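Local coordinates for YcgJ protein (Bacillus subtilis, PDB 1XXL), which is of unconfirmed function but is probably a methyltransferase that uses S-adenosyl-L-methionine as its methyl donor, at residues Q75-F83 with F100-V110; F83-R94 with R112-V123. All blocks are in the same frame, centred on the assembly; numbering follows the deposited sequence.

Contact 1: residues Q75-F83 with F100-V110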
loop_
_atom_site.group_PDB
_atom_site.type_symbol
_atom_site.label_atom_id
_atom_site.label_comp_id
_atom_site.label_asym_id
_atom_site.label_seq_id
_atom_site.Cartn_x
_atom_site.Cartn_y
_atom_site.Cartn_z
ATOM N N GLN A 75 0.043 14.848 -10.220
ATOM C CA GLN A 75 0.100 15.072 -8.802
ATOM C C GLN A 75 -1.317 15.099 -8.222
ATOM O O GLN A 75 -2.226 15.713 -8.780
ATOM C CB GLN A 75 0.836 16.372 -8.462
ATOM C CG GLN A 75 0.995 16.605 -6.956
ATOM C CD GLN A 75 1.796 17.863 -6.620
ATOM O OE1 GLN A 75 1.876 18.792 -7.426
ATOM N NE2 GLN A 75 2.395 17.891 -5.427
ATOM N N GLY A 76 -1.489 14.435 -7.088
ATOM C CA GLY A 76 -2.757 14.489 -6.366
ATOM C C GLY A 76 -2.754 13.548 -5.189
ATOM O O GLY A 76 -1.813 12.771 -5.017
ATOM N N THR A 77 -3.812 13.628 -4.388
ATOM C CA THR A 77 -3.982 12.786 -3.209
ATOM C C THR A 77 -5.274 11.992 -3.323
ATOM O O THR A 77 -6.225 12.428 -3.960
ATOM C CB THR A 77 -3.998 13.620 -1.918
ATOM O OG1 THR A 77 -5.080 14.556 -1.964
ATOM C CG2 THR A 77 -2.689 14.380 -1.759
ATOM N N ALA A 78 -5.292 10.819 -2.694
ATOM C CA ALA A 78 -6.470 9.950 -2.660
ATOM C C ALA A 78 -7.663 10.616 -1.987
ATOM O O ALA A 78 -8.814 10.305 -2.300
ATOM C CB ALA A 78 -6.122 8.652 -1.923
ATOM N N GLU A 79 -7.398 11.518 -1.045
ATOM C CA GLU A 79 -8.481 12.180 -0.309
ATOM C C GLU A 79 -9.261 13.163 -1.176
ATOM O O GLU A 79 -10.338 13.573 -0.811
ATOM C CB GLU A 79 -7.945 12.905 0.934
ATOM C CG GLU A 79 -7.544 11.960 2.059
ATOM C CD GLU A 79 -6.099 11.497 2.004
ATOM O OE1 GLU A 79 -5.352 11.886 1.071
ATOM O OE2 GLU A 79 -5.699 10.752 2.925
ATOM N N SER A 80 -8.706 13.547 -2.313
ATOM C CA SER A 80 -9.394 14.436 -3.250
ATOM C C SER A 80 -8.985 14.097 -4.663
ATOM O O SER A 80 -8.090 14.699 -5.222
ATOM C CB SER A 80 -9.058 15.904 -2.947
ATOM O OG SER A 80 -9.937 16.770 -3.664
ATOM N N LEU A 81 -9.620 13.089 -5.224
ATOM C CA LEU A 81 -9.388 12.710 -6.608
ATOM C C LEU A 81 -10.200 13.631 -7.530
ATOM O O LEU A 81 -11.384 13.864 -7.297
ATOM C CB LEU A 81 -9.799 11.262 -6.843
ATOM C CG LEU A 81 -9.026 10.234 -6.038
ATOM C CD1 LEU A 81 -9.671 8.871 -6.205
ATOM C CD2 LEU A 81 -7.557 10.220 -6.450
ATOM N N PRO A 82 -9.560 14.152 -8.580
ATOM C CA PRO A 82 -10.239 15.081 -9.471
ATOM C C PRO A 82 -11.177 14.453 -10.518
ATOM O O PRO A 82 -11.827 15.176 -11.256
ATOM C CB PRO A 82 -9.057 15.781 -10.154
ATOM C CG PRO A 82 -8.004 14.670 -10.265
ATOM C CD PRO A 82 -8.139 13.958 -8.955
ATOM N N PHE A 83 -11.281 13.127 -10.551
ATOM C CA PHE A 83 -11.872 12.419 -11.664
ATOM C C PHE A 83 -13.355 12.341 -11.488
ATOM O O PHE A 83 -13.837 12.463 -10.377
ATOM C CB PHE A 83 -11.267 11.010 -11.788
ATOM C CG PHE A 83 -9.769 11.031 -11.871
ATOM C CD1 PHE A 83 -9.141 11.545 -12.997
ATOM C CD2 PHE A 83 -8.999 10.602 -10.818
ATOM C CE1 PHE A 83 -7.761 11.598 -13.085
ATOM C CE2 PHE A 83 -7.610 10.656 -10.890
ATOM C CZ PHE A 83 -6.987 11.159 -12.018
ATOM N N PHE A 100 -1.768 7.652 3.877
ATOM C CA PHE A 100 -2.913 8.552 3.683
ATOM C C PHE A 100 -3.168 9.365 4.947
ATOM O O PHE A 100 -3.179 8.817 6.016
ATOM C CB PHE A 100 -4.208 7.773 3.382
ATOM C CG PHE A 100 -4.230 7.054 2.072
ATOM C CD1 PHE A 100 -3.275 7.264 1.100
ATOM C CD2 PHE A 100 -5.242 6.168 1.810
ATOM C CE1 PHE A 100 -3.350 6.592 -0.103
ATOM C CE2 PHE A 100 -5.316 5.498 0.608
ATOM C CZ PHE A 100 -4.372 5.725 -0.348
ATOM N N SER A 101 -3.422 10.658 4.808
ATOM C CA SER A 101 -3.724 11.506 5.964
ATOM C C SER A 101 -5.137 11.236 6.499
ATOM O O SER A 101 -5.418 11.495 7.676
ATOM C CB SER A 101 -3.578 12.991 5.590
ATOM O OG SER A 101 -4.511 13.328 4.573
ATOM N N ASP A 102 -6.026 10.741 5.631
ATOM C CA ASP A 102 -7.407 10.430 6.015
ATOM C C ASP A 102 -7.915 9.261 5.175
ATOM O O ASP A 102 -8.568 9.432 4.150
ATOM C CB ASP A 102 -8.295 11.683 5.878
ATOM C CG ASP A 102 -9.699 11.497 6.440
ATOM O OD1 ASP A 102 -10.126 10.369 6.768
ATOM O OD2 ASP A 102 -10.406 12.515 6.535
ATOM N N VAL A 103 -7.621 8.063 5.646
ATOM C CA VAL A 103 -7.937 6.842 4.907
ATOM C C VAL A 103 -9.448 6.677 4.674
ATOM O O VAL A 103 -9.861 6.234 3.598
ATOM C CB VAL A 103 -7.278 5.575 5.560
ATOM C CG1 VAL A 103 -7.756 5.334 7.009
ATOM C CG2 VAL A 103 -7.516 4.354 4.691
ATOM N N ARG A 104 -10.270 7.088 5.647
ATOM C CA ARG A 104 -11.723 7.025 5.498
ATOM C C ARG A 104 -12.236 7.850 4.303
ATOM O O ARG A 104 -13.078 7.397 3.549
ATOM C CB ARG A 104 -12.423 7.507 6.781
ATOM C CG ARG A 104 -12.368 6.545 7.975
ATOM C CD ARG A 104 -13.204 5.274 7.775
ATOM N NE ARG A 104 -14.567 5.452 7.216
ATOM C CZ ARG A 104 -15.624 4.678 7.470
ATOM N NH1 ARG A 104 -15.585 3.664 8.339
ATOM N NH2 ARG A 104 -16.773 4.978 6.887
ATOM N N LYS A 105 -11.722 9.065 4.156
ATOM C CA LYS A 105 -12.017 9.908 2.997
ATOM C C LYS A 105 -11.411 9.338 1.694
ATOM O O LYS A 105 -12.041 9.414 0.649
ATOM C CB LYS A 105 -11.535 11.336 3.271
ATOM C CG LYS A 105 -11.786 12.352 2.146
ATOM C CD LYS A 105 -13.207 12.281 1.539
ATOM C CE LYS A 105 -13.588 13.597 0.842
ATOM N NZ LYS A 105 -15.045 13.617 0.490
ATOM N N ALA A 106 -10.215 8.737 1.764
ATOM C CA ALA A 106 -9.592 8.064 0.595
ATOM C C ALA A 106 -10.518 6.969 0.006
ATOM O O ALA A 106 -10.779 6.953 -1.193
ATOM C CB ALA A 106 -8.236 7.475 0.970
ATOM N N VAL A 107 -11.028 6.080 0.863
ATOM C CA VAL A 107 -11.906 4.989 0.431
ATOM C C VAL A 107 -13.201 5.502 -0.141
ATOM O O VAL A 107 -13.741 4.925 -1.081
ATOM C CB VAL A 107 -12.222 3.991 1.582
ATOM C CG1 VAL A 107 -13.220 2.909 1.109
ATOM C CG2 VAL A 107 -10.937 3.327 2.070
ATOM N N ARG A 108 -13.713 6.585 0.436
ATOM C CA ARG A 108 -14.917 7.206 -0.065
ATOM C C ARG A 108 -14.680 7.714 -1.502
ATOM O O ARG A 108 -15.521 7.547 -2.388
ATOM C CB ARG A 108 -15.328 8.333 0.905
ATOM C CG ARG A 108 -16.691 8.933 0.711
ATOM C CD ARG A 108 -16.929 10.114 1.698
ATOM N NE ARG A 108 -16.262 9.866 2.989
ATOM C CZ ARG A 108 -15.926 10.799 3.889
ATOM N NH1 ARG A 108 -16.239 12.086 3.703
ATOM N NH2 ARG A 108 -15.294 10.437 5.005
ATOM N N GLU A 109 -13.521 8.313 -1.729
ATOM C CA GLU A 109 -13.137 8.801 -3.060
ATOM C C GLU A 109 -12.894 7.657 -4.057
ATOM O O GLU A 109 -13.338 7.735 -5.205
ATOM C CB GLU A 109 -11.889 9.695 -2.964
ATOM C CG GLU A 109 -12.177 11.109 -2.530
ATOM C CD GLU A 109 -12.933 11.929 -3.595
ATOM O OE1 GLU A 109 -14.173 12.051 -3.442
ATOM O OE2 GLU A 109 -12.315 12.441 -4.569
ATOM N N VAL A 110 -12.196 6.607 -3.605
ATOM C CA VAL A 110 -11.992 5.410 -4.405
ATOM C C VAL A 110 -13.340 4.859 -4.855
ATOM O O VAL A 110 -13.526 4.613 -6.041
ATOM C CB VAL A 110 -11.206 4.321 -3.643
ATOM C CG1 VAL A 110 -11.357 2.961 -4.299
ATOM C CG2 VAL A 110 -9.758 4.707 -3.548
HETATM O O HOH W 1 -2.711 11.718 1.929
#

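Contact 2: residues F83-R94 with R112-V123. With SO4 (sulfate ion), chain C.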
loop_
_atom_site.group_PDB
_atom_site.type_symbol
_atom_site.label_atom_id
_atom_site.label_comp_id
_atom_site.label_asym_id
_atom_site.label_seq_id
_atom_site.Cartn_x
_atom_site.Cartn_y
_atom_site.Cartn_z
ATOM N N PHE A 83 -11.281 13.127 -10.551
ATOM C CA PHE A 83 -11.872 12.419 -11.664
ATOM C C PHE A 83 -13.355 12.341 -11.488
ATOM O O PHE A 83 -13.837 12.463 -10.377
ATOM C CB PHE A 83 -11.267 11.010 -11.788
ATOM C CG PHE A 83 -9.769 11.031 -11.871
ATOM C CD1 PHE A 83 -9.141 11.545 -12.997
ATOM C CD2 PHE A 83 -8.999 10.602 -10.818
ATOM C CE1 PHE A 83 -7.761 11.598 -13.085
ATOM C CE2 PHE A 83 -7.610 10.656 -10.890
ATOM C CZ PHE A 83 -6.987 11.159 -12.018
ATOM N N PRO A 84 -14.095 12.143 -12.592
ATOM C CA PRO A 84 -15.549 11.999 -12.501
ATOM C C PRO A 84 -15.978 10.728 -11.749
ATOM O O PRO A 84 -15.214 9.769 -11.669
ATOM C CB PRO A 84 -15.974 11.876 -13.970
ATOM C CG PRO A 84 -14.830 12.313 -14.760
ATOM C CD PRO A 84 -13.625 12.021 -13.981
ATOM N N ASP A 85 -17.211 10.714 -11.256
ATOM C CA ASP A 85 -17.808 9.505 -10.685
ATOM C C ASP A 85 -17.730 8.372 -11.702
ATOM O O ASP A 85 -17.797 8.613 -12.914
ATOM C CB ASP A 85 -19.282 9.720 -10.334
ATOM C CG ASP A 85 -19.513 10.830 -9.321
ATOM O OD1 ASP A 85 -18.563 11.471 -8.842
ATOM O OD2 ASP A 85 -20.691 11.098 -9.012
ATOM N N ASP A 86 -17.622 7.136 -11.221
ATOM C CA ASP A 86 -17.733 5.953 -12.086
ATOM C C ASP A 86 -16.856 6.013 -13.346
ATOM O O ASP A 86 -17.342 5.816 -14.465
ATOM C CB ASP A 86 -19.203 5.734 -12.490
ATOM C CG ASP A 86 -20.145 5.685 -11.281
ATOM O OD1 ASP A 86 -20.139 4.678 -10.553
ATOM O OD2 ASP A 86 -20.871 6.676 -11.041
ATOM N N SER A 87 -15.567 6.283 -13.181
ATOM C CA SER A 87 -14.712 6.449 -14.359
ATOM C C SER A 87 -13.610 5.390 -14.546
ATOM O O SER A 87 -13.017 5.305 -15.615
ATOM C CB SER A 87 -14.153 7.890 -14.421
ATOM O OG SER A 87 -13.237 8.168 -13.387
ATOM N N PHE A 88 -13.343 4.568 -13.538
ATOM C CA PHE A 88 -12.301 3.547 -13.659
ATOM C C PHE A 88 -12.839 2.125 -13.460
ATOM O O PHE A 88 -13.722 1.879 -12.644
ATOM C CB PHE A 88 -11.155 3.818 -12.677
ATOM C CG PHE A 88 -10.419 5.101 -12.943
ATOM C CD1 PHE A 88 -9.408 5.150 -13.895
ATOM C CD2 PHE A 88 -10.745 6.253 -12.252
ATOM C CE1 PHE A 88 -8.728 6.316 -14.136
ATOM C CE2 PHE A 88 -10.074 7.438 -12.505
ATOM C CZ PHE A 88 -9.061 7.459 -13.453
ATOM N N ASP A 89 -12.272 1.206 -14.222
ATOM C CA ASP A 89 -12.610 -0.200 -14.149
ATOM C C ASP A 89 -11.849 -0.851 -13.011
ATOM O O ASP A 89 -12.346 -1.745 -12.345
ATOM C CB ASP A 89 -12.243 -0.895 -15.480
ATOM C CG ASP A 89 -13.049 -0.366 -16.639
ATOM O OD1 ASP A 89 -12.532 0.467 -17.433
ATOM O OD2 ASP A 89 -14.223 -0.753 -16.713
ATOM N N ILE A 90 -10.617 -0.413 -12.835
ATOM C CA ILE A 90 -9.730 -0.956 -11.824
ATOM C C ILE A 90 -9.008 0.208 -11.154
ATOM O O ILE A 90 -8.577 1.162 -11.824
ATOM C CB ILE A 90 -8.672 -1.877 -12.451
ATOM C CG1 ILE A 90 -9.337 -3.033 -13.225
ATOM C CG2 ILE A 90 -7.721 -2.393 -11.376
ATOM C CD1 ILE A 90 -8.404 -3.770 -14.176
ATOM N N ILE A 91 -8.892 0.122 -9.831
ATOM C CA ILE A 91 -8.115 1.070 -9.043
ATOM C C ILE A 91 -7.186 0.269 -8.166
ATOM O O ILE A 91 -7.625 -0.649 -7.507
ATOM C CB ILE A 91 -9.000 1.996 -8.160
ATOM C CG1 ILE A 91 -9.987 2.781 -9.028
ATOM C CG2 ILE A 91 -8.101 2.928 -7.310
ATOM C CD1 ILE A 91 -11.022 3.545 -8.255
ATOM N N THR A 92 -5.905 0.622 -8.184
ATOM C CA THR A 92 -4.869 -0.085 -7.461
ATOM C C THR A 92 -4.223 0.849 -6.461
ATOM O O THR A 92 -4.124 2.059 -6.674
ATOM C CB THR A 92 -3.746 -0.666 -8.402
ATOM O OG1 THR A 92 -3.097 0.398 -9.117
ATOM C CG2 THR A 92 -4.326 -1.643 -9.423
ATOM N N CYS A 93 -3.778 0.270 -5.364
ATOM C CA CYS A 93 -3.154 1.016 -4.301
ATOM C C CYS A 93 -2.202 0.035 -3.613
ATOM O O CYS A 93 -2.660 -0.867 -2.918
ATOM C CB CYS A 93 -4.243 1.542 -3.341
ATOM S SG CYS A 93 -3.610 2.587 -2.049
ATOM N N ARG A 94 -0.898 0.182 -3.858
ATOM C CA ARG A 94 0.115 -0.769 -3.383
ATOM C C ARG A 94 1.067 -0.132 -2.390
ATOM O O ARG A 94 1.789 0.800 -2.725
ATOM C CB ARG A 94 0.892 -1.370 -4.547
ATOM C CG ARG A 94 1.819 -2.527 -4.123
ATOM C CD ARG A 94 2.358 -3.310 -5.323
ATOM N NE ARG A 94 3.183 -2.452 -6.182
ATOM C CZ ARG A 94 4.422 -2.709 -6.603
ATOM N NH1 ARG A 94 5.057 -3.825 -6.261
ATOM N NH2 ARG A 94 5.036 -1.834 -7.382
ATOM N N ARG A 112 -16.205 6.367 -5.081
ATOM C CA ARG A 112 -16.880 7.318 -5.969
ATOM C C ARG A 112 -16.417 7.188 -7.429
ATOM O O ARG A 112 -17.237 7.102 -8.332
ATOM C CB ARG A 112 -16.686 8.771 -5.477
ATOM C CG ARG A 112 -17.289 9.787 -6.378
ATOM C CD ARG A 112 -17.080 11.191 -5.851
ATOM N NE ARG A 112 -15.707 11.632 -6.002
ATOM C CZ ARG A 112 -15.149 11.987 -7.158
ATOM N NH1 ARG A 112 -15.837 11.948 -8.272
ATOM N NH2 ARG A 112 -13.893 12.381 -7.191
ATOM N N VAL A 113 -15.103 7.163 -7.645
ATOM C CA VAL A 113 -14.527 7.125 -9.000
ATOM C C VAL A 113 -14.480 5.734 -9.638
ATOM O O VAL A 113 -14.234 5.620 -10.842
ATOM C CB VAL A 113 -13.104 7.797 -9.082
ATOM C CG1 VAL A 113 -13.161 9.211 -8.580
ATOM C CG2 VAL A 113 -12.041 7.013 -8.335
ATOM N N LEU A 114 -14.707 4.688 -8.838
ATOM C CA LEU A 114 -14.800 3.321 -9.338
ATOM C C LEU A 114 -16.128 3.120 -10.067
ATOM O O LEU A 114 -17.163 3.566 -9.599
ATOM C CB LEU A 114 -14.659 2.344 -8.150
ATOM C CG LEU A 114 -14.396 0.856 -8.366
ATOM C CD1 LEU A 114 -13.225 0.568 -9.325
ATOM C CD2 LEU A 114 -14.140 0.202 -7.000
ATOM N N LYS A 115 -16.100 2.473 -11.227
ATOM C CA LYS A 115 -17.328 2.091 -11.920
ATOM C C LYS A 115 -18.064 1.019 -11.111
ATOM O O LYS A 115 -17.440 0.239 -10.389
ATOM C CB LYS A 115 -17.025 1.529 -13.329
ATOM C CG LYS A 115 -16.547 2.574 -14.358
ATOM C CD LYS A 115 -16.186 1.953 -15.727
ATOM C CE LYS A 115 -15.738 3.046 -16.702
ATOM N NZ LYS A 115 -15.049 2.513 -17.952
ATOM N N GLN A 116 -19.385 0.967 -11.250
ATOM C CA GLN A 116 -20.151 -0.146 -10.725
ATOM C C GLN A 116 -19.536 -1.462 -11.135
ATOM O O GLN A 116 -19.183 -1.662 -12.303
ATOM C CB GLN A 116 -21.594 -0.122 -11.226
ATOM C CG GLN A 116 -22.508 0.791 -10.443
ATOM C CD GLN A 116 -22.579 0.476 -8.966
ATOM O OE1 GLN A 116 -22.625 1.394 -8.151
ATOM N NE2 GLN A 116 -22.597 -0.808 -8.610
ATOM N N ASP A 117 -19.421 -2.362 -10.156
ATOM C CA ASP A 117 -18.796 -3.654 -10.332
ATOM C C ASP A 117 -17.309 -3.567 -10.717
ATOM O O ASP A 117 -16.716 -4.573 -11.040
ATOM C CB ASP A 117 -19.593 -4.513 -11.321
ATOM C CG ASP A 117 -21.075 -4.599 -10.951
ATOM O OD1 ASP A 117 -21.384 -4.839 -9.759
ATOM O OD2 ASP A 117 -21.935 -4.370 -11.838
ATOM N N GLY A 118 -16.705 -2.382 -10.610
ATOM C CA GLY A 118 -15.276 -2.223 -10.788
ATOM C C GLY A 118 -14.521 -2.788 -9.593
ATOM O O GLY A 118 -15.119 -3.021 -8.525
ATOM N N ARG A 119 -13.210 -2.978 -9.779
ATOM C CA ARG A 119 -12.311 -3.592 -8.783
ATOM C C ARG A 119 -11.325 -2.618 -8.145
ATOM O O ARG A 119 -10.583 -1.939 -8.844
ATOM C CB ARG A 119 -11.438 -4.658 -9.435
ATOM C CG ARG A 119 -12.089 -5.958 -9.713
ATOM C CD ARG A 119 -11.164 -6.852 -10.602
ATOM N NE ARG A 119 -11.999 -7.714 -11.429
ATOM C CZ ARG A 119 -12.492 -8.884 -11.040
ATOM N NH1 ARG A 119 -12.193 -9.383 -9.857
ATOM N NH2 ARG A 119 -13.274 -9.581 -11.870
ATOM N N PHE A 120 -11.303 -2.593 -6.822
ATOM C CA PHE A 120 -10.277 -1.905 -6.037
ATOM C C PHE A 120 -9.329 -2.962 -5.492
ATOM O O PHE A 120 -9.751 -3.885 -4.771
ATOM C CB PHE A 120 -10.924 -1.133 -4.872
ATOM C CG PHE A 120 -9.948 -0.429 -3.957
ATOM C CD1 PHE A 120 -8.799 0.184 -4.454
ATOM C CD2 PHE A 120 -10.217 -0.337 -2.596
ATOM C CE1 PHE A 120 -7.914 0.840 -3.598
ATOM C CE2 PHE A 120 -9.355 0.323 -1.748
ATOM C CZ PHE A 120 -8.201 0.917 -2.244
ATOM N N LEU A 121 -8.061 -2.840 -5.858
ATOM C CA LEU A 121 -7.038 -3.788 -5.467
ATOM C C LEU A 121 -6.085 -3.093 -4.519
ATOM O O LEU A 121 -5.325 -2.198 -4.913
ATOM C CB LEU A 121 -6.310 -4.327 -6.700
ATOM C CG LEU A 121 -7.233 -5.045 -7.680
ATOM C CD1 LEU A 121 -6.526 -5.310 -8.961
ATOM C CD2 LEU A 121 -7.755 -6.344 -7.124
ATOM N N LEU A 122 -6.138 -3.511 -3.258
ATOM C CA LEU A 122 -5.429 -2.851 -2.195
ATOM C C LEU A 122 -4.414 -3.801 -1.598
ATOM O O LEU A 122 -4.789 -4.853 -1.083
ATOM C CB LEU A 122 -6.455 -2.412 -1.146
ATOM C CG LEU A 122 -5.959 -1.909 0.186
ATOM C CD1 LEU A 122 -5.241 -0.594 0.002
ATOM C CD2 LEU A 122 -7.131 -1.773 1.166
ATOM N N VAL A 123 -3.131 -3.438 -1.700
ATOM C CA VAL A 123 -2.069 -4.137 -1.016
ATOM C C VAL A 123 -1.476 -3.219 0.028
ATOM O O VAL A 123 -1.106 -2.082 -0.267
ATOM C CB VAL A 123 -0.928 -4.637 -2.000
ATOM C CG1 VAL A 123 0.314 -5.117 -1.237
ATOM C CG2 VAL A 123 -1.463 -5.721 -2.842
HETATM S S SO4 C . 8.477 -3.350 -8.059
HETATM O O1 SO4 C . 7.703 -3.393 -9.291
HETATM O O2 SO4 C . 9.899 -3.435 -8.398
HETATM O O3 SO4 C . 8.077 -4.466 -7.211
HETATM O O4 SO4 C . 8.249 -2.098 -7.325
HETATM O O HOH W 2 -22.458 3.849 -9.750
HETATM O O HOH W 3 -14.406 5.306 -18.175
#

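Contact 1: residues Q75-F83 with F100-V110
The carboxylate of E79 reaches over to the turn that starts helix 103-113. Its chain is bent at chi2, which brings OE2 to the backbone N of D102. That N donates to OE2 of E79 at 2.7 Å. This N-H meets OE2 on the anti side, 30° out of the carboxylate plane. OE1 of E79 takes a hydrogen bond from a water, and the same water accepts from the N of S101. The two acid side chains, E79 and D102, cross obliquely with their carboxylates 45° apart. D102 is the N-cap of the helix, with a weak bond from K105 N to its OD1.

The buried methyl of A78 does the apolar part of the contact. Its CB lies over one face of the F100 ring, a CH-pi contact 4.0 Å from CB to the ring centroid. The same methyl meets the CB of A106 at 3.8 Å. A turn further along the helix, the side chains of L81 and E109 run past one another, pointing opposite ways. OE2 of E109 uses its anti lone pair to accept from L81 N at 2.8 Å. The bond is bent, with 136° at the hydrogen. The other oxygen, OE1, forms a salt bridge with R112.

A78 and E79 are assigned to the S-adenosyl-L-methionine site, probably lining it as in related methyltransferases. Both lie in the type I turn from T77 to S80. The loop joins strand 71-75 to strand 88-94 and lies against helix 103-113. I28 of strand 24-28 touches A78, F100 and V110. Helix 154-163 packs W157 against V103 and V107.

Contact 2: residues F83-R94 with R112-V123
The carbonyl oxygen of F83 is gripped by two nitrogens of R112, NH1 at 2.9 Å and NH2 at 3.2 Å. Both lie in the carbonyl plane, and F83 O lies close to the guanidinium plane. NH1 also forms a salt bridge with OD1 of D85, at 2.8 Å. The carboxylate and guanidinium planes are 58° apart. The R112 chain is extended as far as CD and bends at chi3 (73°), which turns its end onto the 83-85 loop. With an alanine here, D85 and E109 would probably lose an ionic mate and F83 O its two donors, leaving the 83-85 loop less restrained.

V113 O accepts from both S87 N and F88 N. The S87 donor stands above the carbonyl plane, while the F88 donor comes almost straight on. K115 extends along S87 and F88 to place NZ 3.3 Å from D89 OD1, above that carboxylate plane. D89 OD1 also accepts from the N of R24.

Strands 90-94 and 118-123 run parallel, 6° apart. Helix 103-113 links them as a beta-alpha-beta crossover, as in the Rossmann-like methyltransferase fold. I91 N, L121 N, C93 N and V123 N donate in turn across the pair. On one face, CD1 of I91 meets CG2 of V113 at 3.6 Å, the two side chains crossing at about a right angle. CB of C93 lies at the edge of the F120 ring, 3.7 Å from CE1.

At the far end R94, an S-adenosyl-L-methionine-binding residue, binds a sulfate, probably from the crystallisation liquor, which H6 N also holds. NH1 donates to O3 and NH2 to O4, while R94 NE bonds to OG1 of T35.

In the fold
The centres of contacts 1 and 2 lie about 12 Å apart, on the same side of the chain's centre. Along the chain their segments alternate: 75-83, 83-94, 100-110, then 112-123. F83 belongs to both. Helix 103-113 also serves both, with its start and middle in contact 1 and its last turn in contact 2. They meet directly where V110 packs on I91 and F120, and where F100 nears C93. Contact 1 sets the loop after strand 71-75 against the helix, and contact 2 pairs strands 88-94 and 118-125 in the central sheet. A78 and E79, assigned to the S-adenosyl-L-methionine site, lie in contact 1 and R94, which binds it, in contact 2, so both probably contribute to that site.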